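Local coordinates for protein superoxide dismutase [Mn], mitochondrial (PDB 4F6E) that converts superoxide radicals to hydrogen peroxide and oxygen at a manganese centre in mitochondria, one metal ion per subunit, at residues Asn36-Asn39 against Thr40-Gln44; Cys82-Trp85 against Glu86-Pro90. The protein carries 2 engineered substitutions. One frame throughout, in Å; residues are numbered along the deposited sequence.

Following the chain from the N terminus, contact 1 comes first, within a single run of turns of helix 31-52, so no loop is closed there. Contact 2 follows in series, with neither nesting nor crossing: it sits where helix 74-86 ends and the chain turns into the loop beyond. Both belong to the alpha-hairpin domain, yet their centres lie 24 Å apart and their nearest atoms about 9 Å, without touching. Contact 1 lies at the periphery, where Phe-38 and Val-42 meet a second subunit. Contact 2 lies deep in the chain beside the manganese site and joins the helix end to strand 165-168 of the C-terminal domain.

Contact 1: residues Asn36-Asn39 against Thr40-Gln44; sequences NGFN and TAVDQ
The carbonyl oxygen of Asn-36 is gripped twice by Thr-40. The backbone N of Thr-40 binds Asn-36 O at 2.9 Å, the usual i to i+4 helical bond, and the hydroxyl OG1 of Thr-40 donates to the same Asn-36 O at 3.1 Å. The two donors come in over opposite faces of the carbonyl plane, the hydroxyl from well above it, 37° out. With OG1 set anti to the carbonyl carbon (chi1 -71°), the hydroxyl swings back along the helix to its own preceding turn, a familiar way for a threonine within a helix to use its proton.

One residue on, Ala-41 N holds Gly-37 O at 2.9 Å. All this lies inside helix 31-52, one of the long helices of the alpha-hairpin domain of iron/manganese superoxide dismutases. On another side of it Phe-38 and Val-42 pair: methyl CG2 of Val-42 sits over one face of the phenyl ring, 4.2 Å from its centroid, in a CH-pi contact, with ring atom CE1 of Phe-38 closest to CG2 of Val-42 at 3.8 Å. The two side chains also pack against Leu-52 and Ser-49 of the second subunit respectively, so this flank of the helix takes part in the assembly.

Asn-39 O accepts from Asp-43 N at 3.1 Å and also from a water, which reaches on to Asp-43 OD1 through a weak bond. The amide of Asn-39 turns to a partner outside the helix, its OD1 accepting from the backbone N of Val-2 near the start of the chain.

Contact 2: residues Cys82-Trp85 against Glu86-Pro90; sequences CLFW and ENLAP
Helix 74-86 finishes here, a few residues beyond the manganese ligand His-81, and Leu-88 packs back against its last turn. Methyl CD1 of Leu-88 lies over one face of the Phe-84 ring in a CH-pi contact, 3.8 Å from the centroid and displaced toward the rim, where CZ and CE2 of Phe-84 are each 3.7 Å from it. The ring gets there because its CG stands anti to the backbone N (chi1 -170°), beside the carbonyl. CD1 of Leu-88 also comes within 4.4 Å of CE3 of Trp-85, so one methyl serves both aromatic residues.

The backbone leaves the helix at the same place. Asn-87 N binds Leu-83 O at 3.0 Å and makes a second, weak bond to Phe-84 O. Leu-88 N then reaches Trp-85 O in another weak bond at 3.3 Å. Asn-87 is the first residue to leave helical backbone angles, and its side chain folds back over the helix end: OD1 stands near Leu-83 O, two acceptors that share Arg-201 as donor, while OD1 also accepts from Ala-166 N of strand 165-168. With an alanine in place of Asn-87 the amide is gone, and Ala-166 N and the Arg-201 guanidinium would probably be left without this acceptor, weakening the tie between helix end and sheet.

Trp-85 meets the manganese ligand His-26 edge to face, and Phe-84 touches Asp-168, another ligand, with its side chain about 6 Å from the metal; such an aromatic second shell around the ligands is characteristic of the active site of iron/manganese superoxide dismutases.

Contact 1: residues Asn36-Asn39 against Thr40-Gln44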
ATOM      1  N   ASN A  36      20.217 -13.293  -5.726  1.00 11.22           N
ATOM      2  CA  ASN A  36      19.794 -14.663  -5.453  1.00 16.50           C
ATOM      3  C   ASN A  36      18.282 -14.784  -5.406  1.00 14.41           C
ATOM      4  O   ASN A  36      17.711 -15.704  -5.990  1.00 13.97           O
ATOM      5  CB  ASN A  36      20.387 -15.163  -4.139  1.00 13.20           C
ATOM      6  CG  ASN A  36      21.894 -15.303  -4.199  1.00 17.51           C
ATOM      7  OD1 ASN A  36      22.487 -15.316  -5.280  1.00 20.67           O
ATOM      8  ND2 ASN A  36      22.521 -15.408  -3.036  1.00 20.20           N
ATOM      9  N   GLY A  37      17.637 -13.848  -4.716  1.00 12.62           N
ATOM     10  CA  GLY A  37      16.191 -13.862  -4.586  1.00 11.67           C
ATOM     11  C   GLY A  37      15.474 -13.713  -5.913  1.00 13.51           C
ATOM     12  O   GLY A  37      14.455 -14.349  -6.149  1.00 12.27           O
ATOM     13  N   PHE A  38      16.020 -12.879  -6.793  1.00 10.09           N
ATOM     14  CA  PHE A  38      15.400 -12.637  -8.096  1.00  9.60           C
ATOM     15  C   PHE A  38      15.526 -13.875  -8.980  1.00 10.64           C
ATOM     16  O   PHE A  38      14.546 -14.309  -9.566  1.00 12.05           O
ATOM     17  CB  PHE A  38      16.037 -11.401  -8.743  1.00 11.37           C
ATOM     18  CG  PHE A  38      15.391 -10.951 -10.028  1.00 10.92           C
ATOM     19  CD1 PHE A  38      14.022 -10.849 -10.158  1.00 12.49           C
ATOM     20  CD2 PHE A  38      16.187 -10.534 -11.085  1.00 16.66           C
ATOM     21  CE1 PHE A  38      13.448 -10.392 -11.350  1.00 12.37           C
ATOM     22  CE2 PHE A  38      15.625 -10.077 -12.274  1.00 17.14           C
ATOM     23  CZ  PHE A  38      14.254 -10.010 -12.407  1.00 15.27           C
ATOM     24  N   ASN A  39      16.729 -14.440  -9.040  1.00 10.43           N
ATOM     25  CA  ASN A  39      16.971 -15.661  -9.797  1.00 11.25           C
ATOM     26  C   ASN A  39      16.052 -16.779  -9.302  1.00 10.82           C
ATOM     27  O   ASN A  39      15.451 -17.497 -10.101  1.00 14.50           O
ATOM     28  CB  ASN A  39      18.438 -16.078  -9.704  1.00 12.99           C
ATOM     29  CG  ASN A  39      19.365 -15.165 -10.507  1.00 13.04           C
ATOM     30  OD1 ASN A  39      18.960 -14.566 -11.498  1.00 13.88           O
ATOM     31  ND2 ASN A  39      20.626 -15.088 -10.091  1.00 14.12           N
ATOM     32  N   THR A  40      15.931 -16.899  -7.981  1.00 12.31           N
ATOM     33  CA  THR A  40      15.087 -17.939  -7.395  1.00 13.04           C
ATOM     34  C   THR A  40      13.615 -17.724  -7.757  1.00 13.22           C
ATOM     35  O   THR A  40      12.916 -18.657  -8.166  1.00 14.55           O
ATOM     36  CB  THR A  40      15.263 -17.991  -5.868  1.00 14.91           C
ATOM     37  OG1 THR A  40      16.559 -18.522  -5.565  1.00 18.31           O
ATOM     38  CG2 THR A  40      14.206 -18.881  -5.234  1.00 19.51           C
ATOM     39  N   ALA A  41      13.155 -16.486  -7.632  1.00 13.77           N
ATOM     40  CA  ALA A  41      11.769 -16.164  -7.935  1.00 12.59           C
ATOM     41  C   ALA A  41      11.410 -16.415  -9.402  1.00 14.45           C
ATOM     42  O   ALA A  41      10.334 -16.921  -9.710  1.00 15.12           O
ATOM     43  CB  ALA A  41      11.451 -14.718  -7.534  1.00 14.61           C
ATOM     44  N   VAL A  42      12.306 -16.058 -10.317  1.00 12.28           N
ATOM     45  CA  VAL A  42      12.022 -16.278 -11.726  1.00 14.52           C
ATOM     46  C   VAL A  42      11.980 -17.778 -12.042  1.00 15.70           C
ATOM     47  O   VAL A  42      11.113 -18.224 -12.791  1.00 17.99           O
ATOM     48  CB  VAL A  42      13.027 -15.539 -12.629  1.00 13.14           C
ATOM     49  CG1 VAL A  42      12.813 -15.911 -14.101  1.00 15.08           C
ATOM     50  CG2 VAL A  42      12.900 -14.034 -12.420  1.00 14.93           C
ATOM     51  N   ASP A  43      12.891 -18.554 -11.450  1.00 13.08           N
ATOM     52  CA  ASP A  43      12.880 -20.011 -11.636  1.00 11.98           C
ATOM     53  C   ASP A  43      11.590 -20.600 -11.087  1.00 18.32           C
ATOM     54  O   ASP A  43      10.994 -21.506 -11.689  1.00 16.46           O
ATOM     55  CB  ASP A  43      14.065 -20.671 -10.927  1.00 20.24           C
ATOM     56  CG  ASP A  43      15.374 -20.497 -11.672  1.00 28.91           C
ATOM     57  OD1 ASP A  43      15.345 -20.120 -12.864  1.00 31.81           O
ATOM     58  OD2 ASP A  43      16.434 -20.748 -11.058  1.00 32.38           O
ATOM     59  N   GLN A  44      11.163 -20.100  -9.932  1.00 17.72           N
ATOM     60  CA  GLN A  44       9.917 -20.569  -9.332  1.00 22.90           C
ATOM     61  C   GLN A  44       8.705 -20.244 -10.211  1.00 24.30           C
ATOM     62  O   GLN A  44       7.830 -21.093 -10.389  1.00 21.31           O
ATOM     63  CB  GLN A  44       9.757 -20.057  -7.892  1.00 20.22           C
ATOM     64  CG  GLN A  44      10.725 -20.703  -6.906  1.00 22.04           C
ATOM     65  CD  GLN A  44      10.615 -20.131  -5.503  1.00 31.78           C
ATOM     66  OE1 GLN A  44       9.988 -19.094  -5.293  1.00 35.44           O
ATOM     67  NE2 GLN A  44      11.228 -20.809  -4.536  1.00 37.13           N
TER
HETATM   68  O   HOH W   1      16.412 -17.578 -12.810  1.00 22.48           O

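Contact 2: residues Cys82-Trp85 against Glu86-Pro90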
ATOM      1  N   CYS A  82      21.866  -1.739  -9.008  1.00  8.49           N
ATOM      2  CA  CYS A  82      22.661  -1.544 -10.224  1.00 10.94           C
ATOM      3  C   CYS A  82      22.695  -0.071 -10.605  1.00 10.32           C
ATOM      4  O   CYS A  82      23.757   0.466 -10.935  1.00 11.95           O
ATOM      5  CB  CYS A  82      22.118  -2.361 -11.393  1.00  8.73           C
ATOM      6  SG  CYS A  82      22.511  -4.124 -11.290  1.00 13.77           S
ATOM      7  N   LEU A  83      21.544   0.592 -10.537  1.00  7.05           N
ATOM      8  CA  LEU A  83      21.483   2.024 -10.855  1.00  8.98           C
ATOM      9  C   LEU A  83      22.357   2.824  -9.891  1.00  8.84           C
ATOM     10  O   LEU A  83      23.083   3.730 -10.308  1.00  8.91           O
ATOM     11  CB  LEU A  83      20.041   2.541 -10.791  1.00  9.67           C
ATOM     12  CG  LEU A  83      19.093   1.981 -11.862  1.00 10.10           C
ATOM     13  CD1 LEU A  83      17.646   2.301 -11.559  1.00 11.89           C
ATOM     14  CD2 LEU A  83      19.466   2.528 -13.236  1.00 14.33           C
ATOM     15  N   PHE A  84      22.259   2.481  -8.609  1.00  8.16           N
ATOM     16  CA  PHE A  84      22.962   3.179  -7.535  1.00  8.18           C
ATOM     17  C   PHE A  84      24.460   3.160  -7.782  1.00  7.95           C
ATOM     18  O   PHE A  84      25.096   4.218  -7.804  1.00  8.93           O
ATOM     19  CB  PHE A  84      22.607   2.502  -6.202  1.00  8.04           C
ATOM     20  CG  PHE A  84      23.075   3.244  -4.975  1.00  8.11           C
ATOM     21  CD1 PHE A  84      22.739   4.573  -4.777  1.00  9.97           C
ATOM     22  CD2 PHE A  84      23.810   2.587  -3.994  1.00  9.75           C
ATOM     23  CE1 PHE A  84      23.151   5.249  -3.632  1.00  9.05           C
ATOM     24  CE2 PHE A  84      24.213   3.253  -2.844  1.00  8.58           C
ATOM     25  CZ  PHE A  84      23.886   4.581  -2.662  1.00  8.62           C
ATOM     26  N   TRP A  85      25.039   1.982  -7.998  1.00  9.07           N
ATOM     27  CA  TRP A  85      26.491   1.942  -8.174  1.00  9.21           C
ATOM     28  C   TRP A  85      26.929   2.754  -9.383  1.00 11.87           C
ATOM     29  O   TRP A  85      27.979   3.383  -9.356  1.00  9.84           O
ATOM     30  CB  TRP A  85      27.047   0.520  -8.320  1.00 10.41           C
ATOM     31  CG  TRP A  85      26.547  -0.491  -7.324  1.00  9.97           C
ATOM     32  CD1 TRP A  85      26.051  -1.731  -7.622  1.00 10.75           C
ATOM     33  CD2 TRP A  85      26.504  -0.379  -5.889  1.00  9.26           C
ATOM     34  NE1 TRP A  85      25.701  -2.390  -6.475  1.00 12.04           N
ATOM     35  CE2 TRP A  85      25.955  -1.583  -5.400  1.00  9.71           C
ATOM     36  CE3 TRP A  85      26.849   0.625  -4.978  1.00 11.76           C
ATOM     37  CZ2 TRP A  85      25.753  -1.816  -4.042  1.00 11.88           C
ATOM     38  CZ3 TRP A  85      26.651   0.387  -3.621  1.00 13.64           C
ATOM     39  CH2 TRP A  85      26.110  -0.824  -3.171  1.00 14.26           C
ATOM     40  N   GLU A  86      26.121   2.739 -10.439  1.00  9.95           N
ATOM     41  CA  GLU A  86      26.485   3.445 -11.660  1.00  9.58           C
ATOM     42  C   GLU A  86      26.375   4.962 -11.531  1.00 10.93           C
ATOM     43  O   GLU A  86      27.037   5.691 -12.281  1.00 10.68           O
ATOM     44  CB  GLU A  86      25.679   2.937 -12.863  1.00 13.36           C
ATOM     45  CG  GLU A  86      26.137   1.564 -13.363  1.00 14.63           C
ATOM     46  CD  GLU A  86      27.490   1.604 -14.074  1.00 17.59           C
ATOM     47  OE1 GLU A  86      27.698   2.485 -14.939  1.00 19.71           O
ATOM     48  OE2 GLU A  86      28.342   0.742 -13.772  1.00 20.16           O
ATOM     49  N   ASN A  87      25.558   5.446 -10.590  1.00  9.61           N
ATOM     50  CA  ASN A  87      25.520   6.893 -10.364  1.00  9.31           C
ATOM     51  C   ASN A  87      26.316   7.383  -9.150  1.00  7.39           C
ATOM     52  O   ASN A  87      26.062   8.475  -8.647  1.00 10.32           O
ATOM     53  CB  ASN A  87      24.101   7.540 -10.486  1.00  7.91           C
ATOM     54  CG  ASN A  87      23.084   7.080  -9.426  1.00  8.85           C
ATOM     55  OD1 ASN A  87      21.996   6.597  -9.778  1.00  9.52           O
ATOM     56  ND2 ASN A  87      23.392   7.286  -8.140  1.00  9.67           N
ATOM     57  N   LEU A  88      27.294   6.576  -8.732  1.00  9.05           N
ATOM     58  CA  LEU A  88      28.304   6.970  -7.752  1.00 11.37           C
ATOM     59  C   LEU A  88      29.688   6.911  -8.400  1.00 13.42           C
ATOM     60  O   LEU A  88      29.940   6.071  -9.264  1.00 12.01           O
ATOM     61  CB  LEU A  88      28.281   6.030  -6.542  1.00  8.17           C
ATOM     62  CG  LEU A  88      26.963   6.022  -5.762  1.00 10.95           C
ATOM     63  CD1 LEU A  88      26.979   4.964  -4.658  1.00 10.20           C
ATOM     64  CD2 LEU A  88      26.668   7.396  -5.185  1.00 10.21           C
ATOM     65  N   ALA A  89      30.587   7.794  -7.985  1.00 11.46           N
ATOM     66  CA  ALA A  89      31.951   7.768  -8.504  1.00 10.48           C
ATOM     67  C   ALA A  89      32.839   8.543  -7.566  1.00 10.71           C
ATOM     68  O   ALA A  89      32.388   9.510  -6.955  1.00 11.08           O
ATOM     69  CB  ALA A  89      32.003   8.378  -9.901  1.00 13.16           C
ATOM     70  N   PRO A  90      34.105   8.128  -7.447  1.00 14.05           N
ATOM     71  CA  PRO A  90      35.012   8.965  -6.664  1.00 14.94           C
ATOM     72  C   PRO A  90      35.281  10.291  -7.369  1.00 17.37           C
ATOM     73  O   PRO A  90      35.037  10.417  -8.572  1.00 17.76           O
ATOM     74  CB  PRO A  90      36.288   8.120  -6.573  1.00 17.32           C
ATOM     75  CG  PRO A  90      36.211   7.168  -7.700  1.00 20.13           C
ATOM     76  CD  PRO A  90      34.750   6.902  -7.945  1.00 18.63           C
TER